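Local coordinates for prepilin-like protein (Thermus thermophilus, PDB 6QVF), which is a type IV pilin-like protein of natural competence that probably sits at the pilus tip and takes part in capturing DNA for uptake, at residues 39-44 / 84-89; 60-65 / 76-81; 9-14 / 128-133. One frame throughout, in Å; residues are numbered along the deposited sequence.

Overall arrangement
Interactions 1 and 2 adjoin, their centres about 7 Å apart, while interaction 3 lies on the other side of the chain's centre, its centre about 37 Å from both of theirs. Interaction 2 is fully buried and rests on charge, pinning a loop to helix 59-66 through an arginine-aspartate pair. Interaction 1, nearer the surface, joins that same long loop to the turn before strand 44-45 by sandwiching a tyrosine ring between proline and arginine CH groups; Arg86 and Asp43 carry salt bridges from it into interaction 2. Interaction 3 is partly buried, without hydrogen bonds and mostly van der Waals, setting helix 2-30 against strand 131-139 and the loop before it.

Interaction 1 (39-44 / 84-89); sequences SPYKDA and NLRPGL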
# COMPACT_ATOMS: atom_id res chain seq x y z
N SER B 39 -19.84 10.89 -26.96
CA SER B 39 -19.84 10.06 -25.75
C SER B 39 -19.85 10.93 -24.50
O SER B 39 -19.09 11.90 -24.38
CB SER B 39 -18.66 9.12 -25.68
OG SER B 39 -18.65 8.44 -24.42
N PRO B 40 -20.71 10.58 -23.52
CA PRO B 40 -20.71 11.27 -22.23
C PRO B 40 -19.43 10.99 -21.43
O PRO B 40 -19.17 11.71 -20.45
CB PRO B 40 -21.92 10.69 -21.49
CG PRO B 40 -22.10 9.31 -22.11
CD PRO B 40 -21.68 9.47 -23.56
N TYR B 41 -18.64 9.99 -21.88
CA TYR B 41 -17.44 9.57 -21.13
C TYR B 41 -16.15 10.09 -21.75
O TYR B 41 -15.06 9.71 -21.34
CB TYR B 41 -17.42 8.05 -20.99
CG TYR B 41 -18.72 7.46 -20.53
CD1 TYR B 41 -19.37 7.92 -19.40
CD2 TYR B 41 -19.28 6.40 -21.21
CE1 TYR B 41 -20.55 7.37 -18.96
CE2 TYR B 41 -20.46 5.82 -20.77
CZ TYR B 41 -21.11 6.32 -19.67
OH TYR B 41 -22.28 5.80 -19.23
N LYS B 42 -16.26 10.96 -22.75
CA LYS B 42 -15.08 11.51 -23.38
C LYS B 42 -14.25 12.32 -22.39
O LYS B 42 -14.80 13.03 -21.55
CB LYS B 42 -15.46 12.34 -24.61
CG LYS B 42 -16.05 13.71 -24.31
CD LYS B 42 -16.64 14.38 -25.54
CE LYS B 42 -16.88 15.87 -25.37
NZ LYS B 42 -17.78 16.16 -24.25
N ASP B 43 -12.91 12.17 -22.46
CA ASP B 43 -11.99 12.92 -21.60
C ASP B 43 -11.05 13.82 -22.41
O ASP B 43 -10.86 14.97 -22.07
CB ASP B 43 -11.25 11.96 -20.67
CG ASP B 43 -12.19 11.37 -19.63
OD1 ASP B 43 -12.93 12.16 -18.99
OD2 ASP B 43 -12.19 10.13 -19.46
N ALA B 44 -10.40 13.28 -23.44
CA ALA B 44 -9.47 14.08 -24.21
C ALA B 44 -9.62 13.72 -25.68
O ALA B 44 -9.79 12.55 -26.04
CB ALA B 44 -8.05 13.85 -23.77
N ASN B 84 -22.61 11.27 -16.00
CA ASN B 84 -21.59 11.03 -17.03
C ASN B 84 -20.42 10.23 -16.45
O ASN B 84 -19.33 10.23 -16.99
CB ASN B 84 -21.09 12.35 -17.62
CG ASN B 84 -22.20 13.10 -18.34
OD1 ASN B 84 -23.12 12.47 -18.86
ND2 ASN B 84 -22.13 14.43 -18.33
N LEU B 85 -20.67 9.53 -15.34
CA LEU B 85 -19.79 8.48 -14.82
C LEU B 85 -20.39 7.10 -15.16
O LEU B 85 -21.62 6.86 -15.09
CB LEU B 85 -19.62 8.65 -13.31
CG LEU B 85 -19.12 9.99 -12.80
CD1 LEU B 85 -19.26 10.01 -11.30
CD2 LEU B 85 -17.68 10.24 -13.22
N ARG B 86 -19.52 6.18 -15.56
CA ARG B 86 -19.96 4.90 -16.04
C ARG B 86 -20.71 4.14 -14.95
O ARG B 86 -20.27 4.05 -13.82
CB ARG B 86 -18.76 4.06 -16.49
CG ARG B 86 -18.24 4.43 -17.86
CD ARG B 86 -17.04 3.60 -18.23
NE ARG B 86 -16.69 3.86 -19.63
CZ ARG B 86 -15.79 4.74 -20.07
NH1 ARG B 86 -15.10 5.51 -19.22
NH2 ARG B 86 -15.58 4.85 -21.37
N PRO B 87 -21.90 3.57 -15.29
CA PRO B 87 -22.69 2.81 -14.32
C PRO B 87 -22.11 1.40 -14.22
O PRO B 87 -21.39 0.97 -15.08
CB PRO B 87 -24.08 2.85 -14.97
CG PRO B 87 -23.76 2.74 -16.45
CD PRO B 87 -22.55 3.63 -16.61
N GLY B 88 -22.39 0.68 -13.14
CA GLY B 88 -22.05 -0.73 -13.14
C GLY B 88 -20.56 -1.03 -12.96
O GLY B 88 -20.11 -2.10 -13.29
N LEU B 89 -19.78 -0.05 -12.50
CA LEU B 89 -18.48 -0.38 -11.94
C LEU B 89 -18.68 -0.93 -10.54
O LEU B 89 -19.53 -0.48 -9.80
CB LEU B 89 -17.60 0.87 -11.84
CG LEU B 89 -17.40 1.66 -13.11
CD1 LEU B 89 -16.51 2.84 -12.83
CD2 LEU B 89 -16.82 0.80 -14.20
O HOH W 1 -23.91 6.95 -16.87
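The type I beta turn from Ser39 to Lys42, in the loop leading to strand 44-45, holds out Tyr41 against the long loop that runs from helix 59-66 to strand 92-97. The Tyr41 ring lies between two aliphatic groups: Pro40 CG sits over the centre of one face, and on the opposite face Arg86 CG makes a CH-pi contact, 3.7 Å from the Tyr41 ring centroid and only 4° off the ring normal. A flat, electron-rich ring suits a place with C-H groups above and below. The ring edge meets backbone, with Asn84 O 3.3 Å from Tyr41 CD1. At the far end Tyr41 OH comes within 3.4 Å of Pro87 CD and donates to a water 3.1 Å away, which in turn donates to Leu85 O.

An ST turn overlaps the beta turn: with OG anti to the backbone N (chi1 174°), Ser39 OG accepts from Tyr41 N, two residues on, at 3.0 Å, fixing the backbone from which the ring projects. Proline suits the second position of a type I turn because its ring already fixes phi near the value required, and Pro40 CB also touches Asn84 OD1 at 3.4 Å. Extended from CG to NE, the Arg86 chain carries its guanidinium across to Tyr41 CB, over which it lays one face, its plane tilted 32° from the ring. The charged end is held by a salt bridge from Arg86 NH1 to Asp62 OD2 and by a cation-pi contact with Tyr59. Replacing Tyr41 by an alanine would probably leave Pro40 CG and Arg86 CG without the ring that separates them, and would deprive the bridging water of its hydroxyl donor.

Interaction 2 (60-65 / 76-81); sequences FVDYYF and KQRGGS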
# COMPACT_ATOMS: atom_id res chain seq x y z
N PHE B 60 -10.02 5.78 -15.15
CA PHE B 60 -9.51 6.43 -13.94
C PHE B 60 -10.57 7.39 -13.39
O PHE B 60 -10.83 7.46 -12.18
CB PHE B 60 -8.19 7.14 -14.22
CG PHE B 60 -7.63 7.83 -13.02
CD1 PHE B 60 -8.09 9.09 -12.64
CD2 PHE B 60 -6.69 7.19 -12.24
CE1 PHE B 60 -7.60 9.69 -11.49
CE2 PHE B 60 -6.16 7.83 -11.12
CZ PHE B 60 -6.63 9.06 -10.75
N VAL B 61 -11.16 8.18 -14.29
CA VAL B 61 -12.16 9.18 -13.88
C VAL B 61 -13.37 8.51 -13.23
O VAL B 61 -13.86 8.97 -12.19
CB VAL B 61 -12.58 10.04 -15.08
CG1 VAL B 61 -13.65 11.07 -14.73
CG2 VAL B 61 -11.38 10.71 -15.72
N ASP B 62 -13.88 7.46 -13.86
CA ASP B 62 -15.03 6.75 -13.36
C ASP B 62 -14.74 6.19 -11.97
O ASP B 62 -15.54 6.37 -11.05
CB ASP B 62 -15.47 5.65 -14.32
CG ASP B 62 -15.77 6.25 -15.68
OD1 ASP B 62 -16.85 6.85 -15.81
OD2 ASP B 62 -14.87 6.20 -16.55
N TYR B 63 -13.60 5.54 -11.80
CA TYR B 63 -13.32 4.94 -10.49
C TYR B 63 -13.07 6.04 -9.44
O TYR B 63 -13.53 5.91 -8.29
CB TYR B 63 -12.13 3.99 -10.56
CG TYR B 63 -12.50 2.65 -11.16
CD1 TYR B 63 -13.23 1.73 -10.43
CD2 TYR B 63 -12.09 2.29 -12.44
CE1 TYR B 63 -13.61 0.53 -10.98
CE2 TYR B 63 -12.45 1.08 -12.98
CZ TYR B 63 -13.20 0.19 -12.25
OH TYR B 63 -13.54 -1.01 -12.81
N TYR B 64 -12.31 7.07 -9.80
CA TYR B 64 -11.97 8.15 -8.87
C TYR B 64 -13.24 8.81 -8.31
O TYR B 64 -13.34 8.98 -7.10
CB TYR B 64 -11.07 9.20 -9.52
CG TYR B 64 -10.70 10.31 -8.57
CD1 TYR B 64 -9.72 10.15 -7.61
CD2 TYR B 64 -11.40 11.51 -8.56
CE1 TYR B 64 -9.42 11.14 -6.68
CE2 TYR B 64 -11.10 12.50 -7.63
CZ TYR B 64 -10.12 12.32 -6.69
OH TYR B 64 -9.89 13.27 -5.73
N PHE B 65 -14.19 9.16 -9.18
CA PHE B 65 -15.38 9.86 -8.75
C PHE B 65 -16.50 8.92 -8.28
O PHE B 65 -17.46 9.41 -7.62
CB PHE B 65 -15.87 10.81 -9.84
CG PHE B 65 -14.98 12.01 -9.99
CD1 PHE B 65 -14.97 13.01 -9.04
CD2 PHE B 65 -14.16 12.14 -11.11
CE1 PHE B 65 -14.15 14.12 -9.19
CE2 PHE B 65 -13.35 13.25 -11.23
CZ PHE B 65 -13.34 14.24 -10.29
N LYS B 76 -15.44 20.93 -15.61
CA LYS B 76 -14.45 20.65 -16.68
C LYS B 76 -14.31 19.15 -16.98
O LYS B 76 -13.65 18.73 -17.93
CB LYS B 76 -13.05 21.06 -16.22
CG LYS B 76 -12.82 22.55 -16.06
CD LYS B 76 -11.90 23.12 -17.10
CE LYS B 76 -12.64 23.77 -18.24
NZ LYS B 76 -13.52 24.86 -17.77
N GLN B 77 -14.82 18.29 -16.10
CA GLN B 77 -14.65 16.85 -16.30
C GLN B 77 -16.03 16.23 -16.30
O GLN B 77 -16.80 16.44 -15.35
CB GLN B 77 -13.88 16.14 -15.18
CG GLN B 77 -12.39 16.34 -15.28
CD GLN B 77 -11.71 15.43 -14.30
OE1 GLN B 77 -11.77 15.69 -13.11
NE2 GLN B 77 -11.00 14.43 -14.85
N ARG B 78 -16.31 15.49 -17.35
CA ARG B 78 -17.54 14.76 -17.53
C ARG B 78 -18.76 15.68 -17.34
O ARG B 78 -19.74 15.28 -16.82
CB ARG B 78 -17.62 13.56 -16.58
CG ARG B 78 -16.47 12.56 -16.75
CD ARG B 78 -16.45 11.87 -18.12
NE ARG B 78 -15.39 10.88 -18.24
CZ ARG B 78 -15.49 9.60 -17.86
NH1 ARG B 78 -16.62 9.14 -17.32
NH2 ARG B 78 -14.42 8.83 -17.97
N GLY B 79 -18.64 16.92 -17.77
CA GLY B 79 -19.76 17.87 -17.70
C GLY B 79 -20.22 18.17 -16.28
O GLY B 79 -21.32 18.69 -16.06
N GLY B 80 -19.37 17.86 -15.30
CA GLY B 80 -19.68 18.16 -13.88
C GLY B 80 -20.82 17.32 -13.34
O GLY B 80 -21.37 17.69 -12.29
N SER B 81 -21.14 16.18 -13.98
CA SER B 81 -22.34 15.43 -13.65
C SER B 81 -22.04 13.96 -13.34
O SER B 81 -21.34 13.27 -14.10
CB SER B 81 -23.35 15.50 -14.75
OG SER B 81 -24.44 14.65 -14.48
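Charge dominates where Asp62 meets Arg78. The guanidinium grips the carboxylate end-on with two nitrogens: Arg78 NH1 bonds Asp62 OD1 at 2.8 Å, on its syn side but tilted out of the carboxylate plane, and Arg78 NH2 bonds Asp62 OD2 at 3.0 Å from above that plane. Both oxygens lie close to the guanidinium plane, yet the two flat groups are turned 50° apart, a twisted version of the bidentate pair. Arginine suits this buried place because further donors are used too, NE to Asp43 OD1 and NH1 also to Asn84 O, while Asp62 OD2 takes Arg86 as a second partner, which would probably stabilise the charged carboxylate.

Helix 59-66 is thus tied to the irregular loop that follows it, ahead of strand 92-97. Van der Waals contact comes from Val61: its CG1 sits over the centre of one guanidinium face, and Val61 CB approaches Arg78 NH2 at 3.6 Å. The Arg78 chain bends at chi2 (-64°), bringing its CG to 3.8 Å from Val61 CG1.

The Gln77 amide makes the remaining contacts: Gln77 OE1 meets the Phe65 ring edge, 3.5 Å from Phe65 CE2, with ring and amide planes 73° apart, while Gln77 NE2 touches Val61 CG2 and bonds Pro154 O.

Interaction 3 (9-14 / 128-133); sequences RFATDA and RGPKVT
Phe10, on helix 2-30, leans against the turn that leads into strand 131-139, and its side chain can be followed outward atom by atom. Phe10 CB rests on the proline ring, 3.8 Å from Pro130 CG. The chi1 of -62° puts CG anti to the carbonyl carbon and sends the ring toward Arg128. There Phe10 CD2 and CE2 each lie 3.6 Å from Arg128 CB, which makes a CH-pi contact over the ring face, 4.0 Å from the Phe10 centroid and 30° off the normal. Phe10 CZ, the tip, reaches Arg128 NH1 at 3.5 Å. Bends at chi2 and chi3 fold the arginine chain over the ring and place Phe10 CE2 over the centre of one guanidinium face, while the two planes stay 54° apart. A long aliphatic chain suits this place, since its methylenes can cover an aromatic face while its charged end remains near the surface. The ring of His126 also meets Phe10.

Farther along, the helix meets the other segment with small side chains. Ala11 CB lies 3.9 Å from Pro130 CB, and Ala14 CB lies 4.0 Å from Val132 CG2; alanine lets the loop before the strand, and then the strand itself, come close. Here the N-terminal helix of the pilin fold packs on its antiparallel sheet, at an outermost strand, where Thr133 pairs antiparallel with a strand of the second subunit and the sheet runs on across the interface. With no hydrogen bond joining the two segments, their hold on each other rests on van der Waals and CH-pi contact, and so on closeness of fit rather than on directed bonds.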
# COMPACT_ATOMS: atom_id res chain seq x y z
N ARG B 9 4.60 -21.78 3.10
CA ARG B 9 4.06 -22.10 1.80
C ARG B 9 2.70 -21.42 1.63
O ARG B 9 2.42 -20.85 0.57
CB ARG B 9 3.92 -23.61 1.62
CG ARG B 9 5.18 -24.27 1.10
CD ARG B 9 4.91 -25.70 0.67
NE ARG B 9 4.15 -26.44 1.68
CZ ARG B 9 4.71 -27.16 2.65
NH1 ARG B 9 6.02 -27.19 2.72
NH2 ARG B 9 3.97 -27.85 3.51
N PHE B 10 1.86 -21.51 2.65
CA PHE B 10 0.54 -20.88 2.64
C PHE B 10 0.70 -19.36 2.51
O PHE B 10 -0.08 -18.70 1.81
CB PHE B 10 -0.26 -21.20 3.90
CG PHE B 10 -0.57 -22.66 4.10
CD1 PHE B 10 -0.85 -23.47 3.02
CD2 PHE B 10 -0.59 -23.21 5.37
CE1 PHE B 10 -1.13 -24.82 3.20
CE2 PHE B 10 -0.87 -24.54 5.55
CZ PHE B 10 -1.14 -25.35 4.47
N ALA B 11 1.72 -18.80 3.16
CA ALA B 11 1.94 -17.33 3.05
C ALA B 11 2.37 -16.95 1.63
O ALA B 11 1.94 -15.93 1.08
CB ALA B 11 3.00 -16.88 4.01
N THR B 12 3.20 -17.77 1.01
CA THR B 12 3.62 -17.56 -0.37
C THR B 12 2.40 -17.60 -1.30
O THR B 12 2.25 -16.77 -2.19
CB THR B 12 4.63 -18.63 -0.80
OG1 THR B 12 5.84 -18.43 -0.08
CG2 THR B 12 4.91 -18.59 -2.28
N ASP B 13 1.52 -18.57 -1.07
CA ASP B 13 0.29 -18.73 -1.86
C ASP B 13 -0.66 -17.53 -1.68
O ASP B 13 -1.26 -17.04 -2.64
CB ASP B 13 -0.43 -20.02 -1.51
CG ASP B 13 0.36 -21.27 -1.86
OD1 ASP B 13 1.33 -21.17 -2.67
OD2 ASP B 13 -0.01 -22.33 -1.31
N ALA B 14 -0.80 -17.08 -0.44
CA ALA B 14 -1.64 -15.93 -0.11
C ALA B 14 -1.10 -14.71 -0.83
O ALA B 14 -1.89 -13.91 -1.39
CB ALA B 14 -1.68 -15.71 1.38
N ARG B 128 -5.78 -21.37 6.13
CA ARG B 128 -4.95 -21.97 7.16
C ARG B 128 -4.22 -20.91 8.00
O ARG B 128 -3.37 -21.27 8.81
CB ARG B 128 -3.97 -22.93 6.49
CG ARG B 128 -4.64 -24.11 5.79
CD ARG B 128 -5.37 -25.00 6.78
NE ARG B 128 -4.39 -25.69 7.59
CZ ARG B 128 -3.66 -26.69 7.14
NH1 ARG B 128 -3.78 -27.10 5.89
NH2 ARG B 128 -2.83 -27.29 7.96
N GLY B 129 -4.48 -19.61 7.76
CA GLY B 129 -4.01 -18.56 8.68
C GLY B 129 -3.38 -17.35 8.00
O GLY B 129 -3.78 -16.21 8.27
N PRO B 130 -2.28 -17.53 7.23
CA PRO B 130 -1.52 -16.38 6.72
C PRO B 130 -2.34 -15.36 5.94
O PRO B 130 -3.15 -15.71 5.06
CB PRO B 130 -0.41 -16.99 5.87
CG PRO B 130 -0.23 -18.38 6.48
CD PRO B 130 -1.62 -18.81 6.92
N LYS B 131 -2.10 -14.10 6.28
CA LYS B 131 -2.73 -12.94 5.62
C LYS B 131 -1.65 -12.14 4.91
O LYS B 131 -0.51 -11.99 5.40
CB LYS B 131 -3.43 -12.05 6.64
CG LYS B 131 -4.65 -12.67 7.30
CD LYS B 131 -5.20 -11.86 8.46
CE LYS B 131 -5.59 -10.45 8.07
NZ LYS B 131 -4.40 -9.56 8.15
N VAL B 132 -2.03 -11.59 3.75
CA VAL B 132 -1.14 -10.68 3.02
C VAL B 132 -1.95 -9.48 2.51
O VAL B 132 -3.01 -9.67 1.86
CB VAL B 132 -0.43 -11.36 1.85
CG1 VAL B 132 0.39 -10.36 1.04
CG2 VAL B 132 0.47 -12.51 2.32
N THR B 133 -1.50 -8.29 2.88
CA THR B 133 -2.16 -7.03 2.45
C THR B 133 -1.20 -6.22 1.59
O THR B 133 -0.10 -5.84 2.04
CB THR B 133 -2.57 -6.16 3.65
OG1 THR B 133 -3.58 -6.85 4.38
CG2 THR B 133 -3.10 -4.80 3.24